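Local coordinates for protein alpha-L-rhamnosidase (Klebsiella oxytoca, PDB 4XHC) that probably hydrolyses terminal alpha-L-rhamnose residues from rhamnosides, as a two-domain glycoside hydrolase of family GH78 that binds rhamnose, at residues 84-90 and 188-194; 364-369 and 421-427; 416-420 and 450-454. One frame throughout, in Å; residues are numbered along the deposited sequence.

Contact 1: 84-90 and 188-194; sequences FYQRELS and RLQFTQI
In the N-terminal beta domain of this GH78 enzyme, the connection 84-90 lies along strand 187-200 and meets it in a single antiparallel bridge, the hydrogen-bonded pair Leu89 and Leu189. Leu89 N donates to Leu189 O at 2.7 Å and Leu189 N returns to Leu89 O at 2.9 Å, both nearly straight. Upstream of the bridge, a type I turn from Phe84 to Arg87 lifts the chain off the strand, and one water fills in, donating to Phe84 O and Arg87 O and accepting from Phe191 N. The buried side of the contact is apolar. The Phe84 and Phe191 rings lie near parallel (planes 20° apart) but slid past each other with little overlap, touching through Phe84 CZ and Phe191 CD1. Leu89 CD1 comes in at the Phe191 ring edge, 3.8 Å from CE1, and Val178 and Val180 of strand 175-182 pack against Phe191 and Leu89. Tyr85 lays its ring flat over the strand backbone, with Thr192 O above the ring centre, and its OH accepts from Ile194 N at 3.2 Å. On the outer side Arg188, bent at chi3 (-57°), turns its guanidinium almost coplanar with the Glu88 carboxylate and grips it side-on: NE, 2.9 Å from OE1, meets the anti lone pair, and NH2 reaches the same oxygen at 3.3 Å.

Contact 2: 364-369 and 421-427; sequences SLNKQA and VSGARRQ
Ser422 and Asn366 meet where loop 421-427 closes on the start of helix 368-389, and this is the densely bonded part of the contact. The Ser422 hydroxyl donates to Asn366 OD1, in the carbonyl plane on a lone pair, and accepts from Ala369 N, 2.9 Å from OG in a nearly straight bond (170°). With OG anti to the backbone N (chi1 -170°), the hydroxyl is carried into the first turn of the helix, and Ser422 CB packs on the methyl of Ala369. Asn366 OD1 takes a second bond from Gln368 N, 3.2 Å away and well above the carbonyl plane, so one oxygen serves both the loop and the helix start; the other end of this amide is held by Asp351 through ND2. Beside it the extended Gln368 side chain sends OE1 to Gly423 N at 3.0 Å, while its NE2 bonds to Val349 O. Gln427 clasps the backbone that leads into the helix with both ends of its amide. NE2 lies 2.8 Å from Ser364 O and almost in line with that carbonyl, whereas OE1 accepts from Asn366 N at 3.0 Å with the donor tilted out of its plane. A water donates to the same OE1 and to Asn366 O. The far end of the loop is loose by comparison: Gly423 to Arg426 form a type I turn whose residues Ala424, Arg425 and Arg426 are exposed and do not touch 364-369. Two backbone bonds between Ser422 and Gln427 close the base of this turn. Asn366 OD1 on Gln368 N is an Asn side-chain cap, here shared with a serine from another loop, at the N-terminus of helix 368-389 in the six-hairpin glycosidase domain, an alpha/alpha barrel as in other GH78 enzymes.

Contact 3: 416-420 and 450-454; sequences QQGFY and IMRNL. With SO4 (sulfate ion), chain D.
Asn453 sets the nitrogen end of its amide over one face of the Phe419 ring, near parallel to it (planes 14° apart), ND2 3.3 Å above the ring plane and over its centre; the rest of the amide runs out past CZ. CG stands anti to the backbone N (chi1 -154°), which directs the amide from helix 444-456 toward the turn at Gln417 and Gly418. There ND2 donates to Gln417 O at 3.2 Å, on a lone pair and within the planes of both groups, and more weakly to Gly418 O at 3.1 Å. One amide nitrogen therefore ties the helix to two successive carbonyls while the ring face lies beneath that nitrogen. Gly418, at positive phi, faces Asp414 together with Phe419 in a G1 beta bulge. Leu454, one residue further along the helix, approaches the same ring obliquely, CD2 reaching Phe419 CE1 at 3.6 Å. Tyr420 and Ile450 instead cross at about a right angle, with the terminal methyl CD1 of Ile450 3.7 Å from Tyr420 CE2. Arg452 takes no part in this packing and points away from 416-420: NE and NH2 both bond O4 of a sulfate, probably from the crystallisation liquor, with NH2 2.9 Å from O4. Arg448 binds the same ion, while NH1 of Arg452 makes salt bridges to Glu455 and Glu484. The short hairpin of strands 413-414 and 419-420 is thus pinned to helix 444-456, with Gln433 of helix 430-438 packed against Phe419, Ile450 and Leu454, and Leu409 and Leu412 of helix 391-412 against Tyr420.

Contacts 2 and 3 adjoin: residues 416-420, which end in strand 419-420, run directly into loop 421-427, and the two centres lie about 15 Å apart on the same side of the chain's centre. Their segments alternate along the sequence; the chain from 416 to 427 meets helix 444-456 first and the start of helix 368-389 next. Contact 1 lies across the chain's centre, in the N-terminal beta domain, its centre about 59 Å from that of contact 2 and about 62 Å from that of contact 3. Contact 2 stops short of the bound rhamnose: the Lys367 side chain is about 9 Å from the sugar, with NZ bonded to O of Phe358 and the chain touching Trp355, both pocket residues.

Contact 1: 84-90 and 188-194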
loop_
_atom_site.group_PDB
_atom_site.type_symbol
_atom_site.label_atom_id
_atom_site.label_comp_id
_atom_site.label_asym_id
_atom_site.label_seq_id
_atom_site.Cartn_x
_atom_site.Cartn_y
_atom_site.Cartn_z
ATOM N N PHE A 84 -3.395 -3.023 -25.228
ATOM C CA PHE A 84 -3.718 -2.670 -23.844
ATOM C C PHE A 84 -3.274 -1.244 -23.507
ATOM O O PHE A 84 -3.940 -0.564 -22.720
ATOM C CB PHE A 84 -3.102 -3.670 -22.852
ATOM C CG PHE A 84 -3.261 -3.273 -21.403
ATOM C CD1 PHE A 84 -4.514 -3.260 -20.805
ATOM C CD2 PHE A 84 -2.159 -2.898 -20.643
ATOM C CE1 PHE A 84 -4.668 -2.877 -19.479
ATOM C CE2 PHE A 84 -2.304 -2.519 -19.316
ATOM C CZ PHE A 84 -3.560 -2.508 -18.734
ATOM N N TYR A 85 -2.170 -0.784 -24.096
ATOM C CA TYR A 85 -1.696 0.588 -23.852
ATOM C C TYR A 85 -2.603 1.665 -24.476
ATOM O O TYR A 85 -2.456 2.854 -24.168
ATOM C CB TYR A 85 -0.239 0.783 -24.315
ATOM C CG TYR A 85 0.800 -0.117 -23.646
ATOM C CD1 TYR A 85 0.682 -0.503 -22.305
ATOM C CD2 TYR A 85 1.922 -0.554 -24.350
ATOM C CE1 TYR A 85 1.635 -1.312 -21.702
ATOM C CE2 TYR A 85 2.877 -1.360 -23.752
ATOM C CZ TYR A 85 2.728 -1.736 -22.432
ATOM O OH TYR A 85 3.665 -2.547 -21.836
ATOM N N GLN A 86 -3.525 1.240 -25.343
ATOM C CA GLN A 86 -4.560 2.107 -25.901
ATOM C C GLN A 86 -5.819 2.174 -25.043
ATOM O O GLN A 86 -6.664 3.024 -25.280
ATOM C CB GLN A 86 -4.962 1.625 -27.301
ATOM C CG GLN A 86 -3.846 1.647 -28.341
ATOM C CD GLN A 86 -3.221 3.031 -28.526
ATOM O OE1 GLN A 86 -3.904 4.046 -28.719
ATOM N NE2 GLN A 86 -1.902 3.070 -28.474
ATOM N N ARG A 87 -5.963 1.284 -24.065
ATOM C CA ARG A 87 -7.196 1.232 -23.269
ATOM C C ARG A 87 -7.256 2.308 -22.208
ATOM O O ARG A 87 -6.245 2.675 -21.617
ATOM C CB ARG A 87 -7.377 -0.126 -22.583
ATOM C CG ARG A 87 -8.039 -1.182 -23.456
ATOM C CD ARG A 87 -8.359 -2.431 -22.654
ATOM N NE ARG A 87 -9.450 -2.211 -21.707
ATOM C CZ ARG A 87 -9.842 -3.090 -20.790
ATOM N NH1 ARG A 87 -9.228 -4.263 -20.671
ATOM N NH2 ARG A 87 -10.850 -2.793 -19.984
ATOM N N GLU A 88 -8.472 2.782 -21.963
ATOM C CA GLU A 88 -8.750 3.800 -20.960
ATOM C C GLU A 88 -9.653 3.185 -19.894
ATOM O O GLU A 88 -10.838 2.957 -20.131
ATOM C CB GLU A 88 -9.417 5.010 -21.623
ATOM C CG GLU A 88 -8.553 5.645 -22.704
ATOM C CD GLU A 88 -9.216 6.814 -23.409
ATOM O OE1 GLU A 88 -10.281 7.287 -22.960
ATOM O OE2 GLU A 88 -8.656 7.269 -24.428
ATOM N N LEU A 89 -9.091 2.931 -18.719
ATOM C CA LEU A 89 -9.770 2.154 -17.686
ATOM C C LEU A 89 -10.494 3.021 -16.647
ATOM O O LEU A 89 -9.977 4.056 -16.239
ATOM C CB LEU A 89 -8.748 1.259 -16.974
ATOM C CG LEU A 89 -7.827 0.428 -17.873
ATOM C CD1 LEU A 89 -6.711 -0.185 -17.050
ATOM C CD2 LEU A 89 -8.601 -0.650 -18.622
ATOM N N SER A 90 -11.674 2.576 -16.214
ATOM C CA SER A 90 -12.449 3.255 -15.163
ATOM C C SER A 90 -12.555 2.393 -13.914
ATOM O O SER A 90 -12.058 1.269 -13.899
ATOM C CB SER A 90 -13.856 3.607 -15.674
ATOM O OG SER A 90 -13.778 4.282 -16.912
ATOM N N ARG A 188 -10.214 8.763 -16.826
ATOM C CA ARG A 188 -9.844 7.361 -16.958
ATOM C C ARG A 188 -8.332 7.201 -16.907
ATOM O O ARG A 188 -7.589 8.140 -17.175
ATOM C CB ARG A 188 -10.380 6.804 -18.271
ATOM C CG ARG A 188 -11.896 6.724 -18.312
ATOM C CD ARG A 188 -12.414 6.532 -19.724
ATOM N NE ARG A 188 -11.975 7.598 -20.628
ATOM C CZ ARG A 188 -12.481 8.837 -20.672
ATOM N NH1 ARG A 188 -13.457 9.212 -19.852
ATOM N NH2 ARG A 188 -11.999 9.716 -21.541
ATOM N N LEU A 189 -7.893 5.999 -16.573
ATOM C CA LEU A 189 -6.485 5.695 -16.422
ATOM C C LEU A 189 -5.984 4.874 -17.613
ATOM O O LEU A 189 -6.709 4.040 -18.154
ATOM C CB LEU A 189 -6.273 4.932 -15.119
ATOM C CG LEU A 189 -4.827 4.892 -14.638
ATOM C CD1 LEU A 189 -4.346 6.274 -14.218
ATOM C CD2 LEU A 189 -4.684 3.907 -13.499
ATOM N N GLN A 190 -4.732 5.097 -18.000
ATOM C CA GLN A 190 -4.169 4.519 -19.217
ATOM C C GLN A 190 -2.701 4.172 -18.992
ATOM O O GLN A 190 -1.893 5.061 -18.762
ATOM C CB GLN A 190 -4.316 5.540 -20.346
ATOM C CG GLN A 190 -3.779 5.127 -21.703
ATOM C CD GLN A 190 -4.155 6.124 -22.797
ATOM O OE1 GLN A 190 -4.328 7.331 -22.556
ATOM N NE2 GLN A 190 -4.278 5.622 -24.013
ATOM N N PHE A 191 -2.362 2.885 -19.053
ATOM C CA PHE A 191 -0.979 2.437 -18.878
ATOM C C PHE A 191 -0.241 2.522 -20.202
ATOM O O PHE A 191 -0.801 2.183 -21.234
ATOM C CB PHE A 191 -0.951 1.005 -18.376
ATOM C CG PHE A 191 -1.485 0.852 -16.987
ATOM C CD1 PHE A 191 -2.839 0.725 -16.763
ATOM C CD2 PHE A 191 -0.631 0.867 -15.900
ATOM C CE1 PHE A 191 -3.331 0.603 -15.480
ATOM C CE2 PHE A 191 -1.114 0.738 -14.614
ATOM C CZ PHE A 191 -2.467 0.606 -14.405
ATOM N N THR A 192 1.002 2.996 -20.183
ATOM C CA THR A 192 1.789 3.119 -21.420
ATOM C C THR A 192 3.014 2.198 -21.453
ATOM O O THR A 192 3.597 1.999 -22.517
ATOM C CB THR A 192 2.238 4.578 -21.697
ATOM O OG1 THR A 192 3.252 4.977 -20.763
ATOM C CG2 THR A 192 1.056 5.546 -21.613
ATOM N N GLN A 193 3.418 1.644 -20.312
ATOM C CA GLN A 193 4.554 0.735 -20.289
ATOM C C GLN A 193 4.541 -0.078 -19.023
ATOM O O GLN A 193 4.249 0.451 -17.963
ATOM C CB GLN A 193 5.867 1.505 -20.377
ATOM C CG GLN A 193 7.090 0.686 -19.984
ATOM C CD GLN A 193 8.398 1.392 -20.299
ATOM O OE1 GLN A 193 8.440 2.619 -20.510
ATOM N NE2 GLN A 193 9.484 0.622 -20.326
ATOM N N ILE A 194 4.857 -1.360 -19.139
ATOM C CA ILE A 194 4.987 -2.222 -17.979
ATOM C C ILE A 194 6.154 -3.172 -18.191
ATOM O O ILE A 194 6.255 -3.800 -19.239
ATOM C CB ILE A 194 3.717 -3.055 -17.742
ATOM C CG1 ILE A 194 2.484 -2.144 -17.664
ATOM C CG2 ILE A 194 3.867 -3.889 -16.468
ATOM C CD1 ILE A 194 1.195 -2.844 -17.280
HETATM O O HOH W 1 -4.104 1.044 -20.449
#

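Contact 2: 364-369 and 421-427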
loop_
_atom_site.group_PDB
_atom_site.type_symbol
_atom_site.label_atom_id
_atom_site.label_comp_id
_atom_site.label_asym_id
_atom_site.label_seq_id
_atom_site.Cartn_x
_atom_site.Cartn_y
_atom_site.Cartn_z
ATOM N N SER A 364 2.240 -37.461 8.973
ATOM C CA SER A 364 2.020 -38.783 9.547
ATOM C C SER A 364 3.288 -39.667 9.545
ATOM O O SER A 364 3.216 -40.865 9.816
ATOM C CB SER A 364 0.898 -39.484 8.776
ATOM O OG SER A 364 1.333 -39.824 7.459
ATOM N N LEU A 365 4.442 -39.101 9.217
ATOM C CA LEU A 365 5.656 -39.910 9.042
ATOM C C LEU A 365 6.364 -40.078 10.372
ATOM O O LEU A 365 6.742 -39.095 10.981
ATOM C CB LEU A 365 6.627 -39.253 8.035
ATOM C CG LEU A 365 8.023 -39.878 7.855
ATOM C CD1 LEU A 365 7.936 -41.328 7.388
ATOM C CD2 LEU A 365 8.852 -39.081 6.869
ATOM N N ASN A 366 6.542 -41.319 10.809
ATOM C CA ASN A 366 7.460 -41.593 11.899
ATOM C C ASN A 366 8.887 -41.540 11.397
ATOM O O ASN A 366 9.251 -42.249 10.457
ATOM C CB ASN A 366 7.222 -42.953 12.538
ATOM C CG ASN A 366 8.156 -43.191 13.710
ATOM O OD1 ASN A 366 9.314 -43.588 13.536
ATOM N ND2 ASN A 366 7.677 -42.887 14.911
ATOM N N LYS A 367 9.711 -40.742 12.061
ATOM C CA LYS A 367 11.000 -40.352 11.492
ATOM C C LYS A 367 12.230 -41.100 12.002
ATOM O O LYS A 367 13.330 -40.854 11.534
ATOM C CB LYS A 367 11.163 -38.845 11.673
ATOM C CG LYS A 367 10.317 -38.095 10.665
ATOM C CD LYS A 367 9.927 -36.724 11.144
ATOM C CE LYS A 367 9.127 -36.019 10.078
ATOM N NZ LYS A 367 9.251 -34.555 10.266
ATOM N N GLN A 368 12.045 -42.039 12.916
ATOM C CA GLN A 368 13.180 -42.701 13.565
ATOM C C GLN A 368 14.131 -43.408 12.607
ATOM O O GLN A 368 15.327 -43.198 12.663
ATOM C CB GLN A 368 12.675 -43.699 14.591
ATOM C CG GLN A 368 13.749 -44.612 15.125
ATOM C CD GLN A 368 13.234 -45.512 16.227
ATOM O OE1 GLN A 368 12.337 -46.341 16.019
ATOM N NE2 GLN A 368 13.820 -45.377 17.404
ATOM N N ALA A 369 13.601 -44.259 11.740
ATOM C CA ALA A 369 14.442 -45.052 10.828
ATOM C C ALA A 369 15.178 -44.174 9.815
ATOM O O ALA A 369 16.351 -44.386 9.547
ATOM C CB ALA A 369 13.609 -46.102 10.107
ATOM N N VAL A 421 11.155 -51.045 9.564
ATOM C CA VAL A 421 10.084 -50.406 10.315
ATOM C C VAL A 421 10.625 -49.235 11.152
ATOM O O VAL A 421 11.820 -49.143 11.415
ATOM C CB VAL A 421 9.337 -51.409 11.216
ATOM C CG1 VAL A 421 8.788 -52.554 10.382
ATOM C CG2 VAL A 421 10.228 -51.941 12.332
ATOM N N SER A 422 9.732 -48.345 11.570
ATOM C CA SER A 422 10.116 -47.121 12.279
ATOM C C SER A 422 9.149 -46.816 13.437
ATOM O O SER A 422 7.927 -46.857 13.270
ATOM C CB SER A 422 10.159 -45.955 11.286
ATOM O OG SER A 422 10.751 -44.796 11.857
ATOM N N GLY A 423 9.710 -46.523 14.606
ATOM C CA GLY A 423 8.930 -46.171 15.792
ATOM C C GLY A 423 8.306 -47.341 16.520
ATOM O O GLY A 423 8.304 -48.467 16.029
ATOM N N ALA A 424 7.736 -47.052 17.684
ATOM C CA ALA A 424 7.068 -48.055 18.516
ATOM C C ALA A 424 5.905 -48.776 17.832
ATOM O O ALA A 424 5.642 -49.922 18.150
ATOM C CB ALA A 424 6.595 -47.428 19.818
ATOM N N ARG A 425 5.218 -48.133 16.897
ATOM C CA ARG A 425 4.137 -48.806 16.164
ATOM C C ARG A 425 4.593 -49.437 14.819
ATOM O O ARG A 425 3.770 -49.853 14.006
ATOM C CB ARG A 425 2.956 -47.852 15.976
ATOM C CG ARG A 425 1.947 -47.934 17.103
ATOM C CD ARG A 425 1.103 -46.668 17.226
ATOM N NE ARG A 425 0.630 -46.157 15.917
ATOM C CZ ARG A 425 -0.365 -46.696 15.201
ATOM N NH1 ARG A 425 -0.995 -47.790 15.632
ATOM N NH2 ARG A 425 -0.724 -46.143 14.044
ATOM N N ARG A 426 5.903 -49.512 14.600
ATOM C CA ARG A 426 6.485 -50.279 13.486
ATOM C C ARG A 426 5.908 -49.894 12.130
ATOM O O ARG A 426 5.492 -50.748 11.337
ATOM C CB ARG A 426 6.348 -51.796 13.729
ATOM C CG ARG A 426 7.095 -52.304 14.957
ATOM C CD ARG A 426 6.814 -53.775 15.230
ATOM N NE ARG A 426 7.361 -54.623 14.170
ATOM C CZ ARG A 426 8.641 -54.979 14.053
ATOM N NH1 ARG A 426 9.547 -54.572 14.942
ATOM N NH2 ARG A 426 9.018 -55.742 13.030
ATOM N N GLN A 427 5.914 -48.594 11.877
ATOM C CA GLN A 427 5.409 -48.022 10.626
ATOM C C GLN A 427 6.336 -48.316 9.459
ATOM O O GLN A 427 7.547 -48.286 9.620
ATOM C CB GLN A 427 5.279 -46.503 10.768
ATOM C CG GLN A 427 4.516 -45.825 9.644
ATOM C CD GLN A 427 4.707 -44.320 9.623
ATOM O OE1 GLN A 427 5.799 -43.829 9.368
ATOM N NE2 GLN A 427 3.645 -43.586 9.886
HETATM O O HOH W 2 8.360 -44.370 9.026
#

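Contact 3: 416-420 and 450-454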
loop_
_atom_site.group_PDB
_atom_site.type_symbol
_atom_site.label_atom_id
_atom_site.label_comp_id
_atom_site.label_asym_id
_atom_site.label_seq_id
_atom_site.Cartn_x
_atom_site.Cartn_y
_atom_site.Cartn_z
ATOM N N GLN A 416 9.962 -60.421 7.114
ATOM C CA GLN A 416 8.688 -60.882 6.568
ATOM C C GLN A 416 8.092 -59.865 5.616
ATOM O O GLN A 416 7.455 -60.236 4.643
ATOM C CB GLN A 416 7.683 -61.172 7.671
ATOM C CG GLN A 416 8.138 -62.258 8.625
ATOM C CD GLN A 416 7.562 -62.076 10.013
ATOM O OE1 GLN A 416 6.933 -62.986 10.563
ATOM N NE2 GLN A 416 7.768 -60.891 10.588
ATOM N N GLN A 417 8.302 -58.585 5.900
ATOM C CA GLN A 417 7.821 -57.498 5.034
ATOM C C GLN A 417 8.859 -57.033 4.002
ATOM O O GLN A 417 8.494 -56.439 2.991
ATOM C CB GLN A 417 7.388 -56.302 5.879
ATOM C CG GLN A 417 6.108 -56.528 6.671
ATOM C CD GLN A 417 5.594 -55.255 7.297
ATOM O OE1 GLN A 417 4.703 -54.603 6.749
ATOM N NE2 GLN A 417 6.198 -54.854 8.412
ATOM N N GLY A 418 10.139 -57.317 4.254
ATOM C CA GLY A 418 11.233 -56.920 3.357
ATOM C C GLY A 418 11.493 -55.429 3.367
ATOM O O GLY A 418 12.005 -54.885 2.395
ATOM N N PHE A 419 11.144 -54.788 4.482
ATOM C CA PHE A 419 11.292 -53.347 4.670
ATOM C C PHE A 419 11.772 -53.075 6.096
ATOM O O PHE A 419 11.641 -53.918 6.981
ATOM C CB PHE A 419 9.950 -52.614 4.488
ATOM C CG PHE A 419 9.471 -52.505 3.060
ATOM C CD1 PHE A 419 10.286 -51.971 2.069
ATOM C CD2 PHE A 419 8.180 -52.890 2.713
ATOM C CE1 PHE A 419 9.834 -51.863 0.752
ATOM C CE2 PHE A 419 7.725 -52.778 1.398
ATOM C CZ PHE A 419 8.554 -52.262 0.417
ATOM N N TYR A 420 12.323 -51.890 6.312
ATOM C CA TYR A 420 12.622 -51.423 7.654
ATOM C C TYR A 420 11.359 -50.806 8.272
ATOM O O TYR A 420 10.599 -50.123 7.587
ATOM C CB TYR A 420 13.758 -50.389 7.631
ATOM C CG TYR A 420 15.105 -50.923 7.168
ATOM C CD1 TYR A 420 15.962 -51.576 8.052
ATOM C CD2 TYR A 420 15.524 -50.759 5.850
ATOM C CE1 TYR A 420 17.194 -52.054 7.633
ATOM C CE2 TYR A 420 16.750 -51.238 5.419
ATOM C CZ TYR A 420 17.587 -51.878 6.313
ATOM O OH TYR A 420 18.812 -52.349 5.883
ATOM N N ILE A 450 15.445 -54.340 -1.848
ATOM C CA ILE A 450 14.554 -53.341 -1.236
ATOM C C ILE A 450 13.956 -52.367 -2.273
ATOM O O ILE A 450 12.772 -52.027 -2.198
ATOM C CB ILE A 450 15.266 -52.549 -0.112
ATOM C CG1 ILE A 450 15.485 -53.442 1.107
ATOM C CG2 ILE A 450 14.460 -51.319 0.317
ATOM C CD1 ILE A 450 16.517 -52.900 2.070
ATOM N N MET A 451 14.766 -51.926 -3.235
ATOM C CA MET A 451 14.297 -50.989 -4.248
ATOM C C MET A 451 13.297 -51.663 -5.186
ATOM O O MET A 451 12.342 -51.025 -5.633
ATOM C CB MET A 451 15.458 -50.408 -5.053
ATOM C CG MET A 451 16.533 -49.703 -4.234
ATOM S SD MET A 451 15.987 -48.409 -3.101
ATOM C CE MET A 451 15.312 -47.199 -4.239
ATOM N N ARG A 452 13.509 -52.947 -5.473
ATOM C CA ARG A 452 12.516 -53.759 -6.192
ATOM C C ARG A 452 11.233 -53.946 -5.393
ATOM O O ARG A 452 10.148 -54.017 -5.961
ATOM C CB ARG A 452 13.063 -55.151 -6.521
ATOM C CG ARG A 452 14.153 -55.182 -7.563
ATOM C CD ARG A 452 13.675 -54.546 -8.851
ATOM N NE ARG A 452 14.574 -54.820 -9.962
ATOM C CZ ARG A 452 14.536 -54.185 -11.130
ATOM N NH1 ARG A 452 13.637 -53.226 -11.360
ATOM N NH2 ARG A 452 15.409 -54.500 -12.075
ATOM N N ASN A 453 11.364 -54.021 -4.078
ATOM C CA ASN A 453 10.213 -54.179 -3.212
ATOM C C ASN A 453 9.334 -52.907 -3.184
ATOM O O ASN A 453 8.114 -53.001 -3.086
ATOM C CB ASN A 453 10.681 -54.571 -1.804
ATOM C CG ASN A 453 9.639 -55.332 -1.024
ATOM O OD1 ASN A 453 8.706 -55.882 -1.594
ATOM N ND2 ASN A 453 9.787 -55.363 0.292
ATOM N N LEU A 454 9.944 -51.728 -3.291
ATOM C CA LEU A 454 9.177 -50.479 -3.397
ATOM C C LEU A 454 8.355 -50.422 -4.676
ATOM O O LEU A 454 7.234 -49.923 -4.682
ATOM C CB LEU A 454 10.098 -49.279 -3.392
ATOM C CG LEU A 454 10.933 -49.034 -2.129
ATOM C CD1 LEU A 454 11.950 -47.943 -2.398
ATOM C CD2 LEU A 454 10.076 -48.644 -0.942
HETATM S S SO4 D . 17.054 -57.641 -10.536
HETATM O O1 SO4 D . 17.400 -58.258 -11.826
HETATM O O2 SO4 D . 15.646 -58.031 -10.261
HETATM O O3 SO4 D . 18.041 -58.093 -9.540
HETATM O O4 SO4 D . 17.221 -56.172 -10.500
#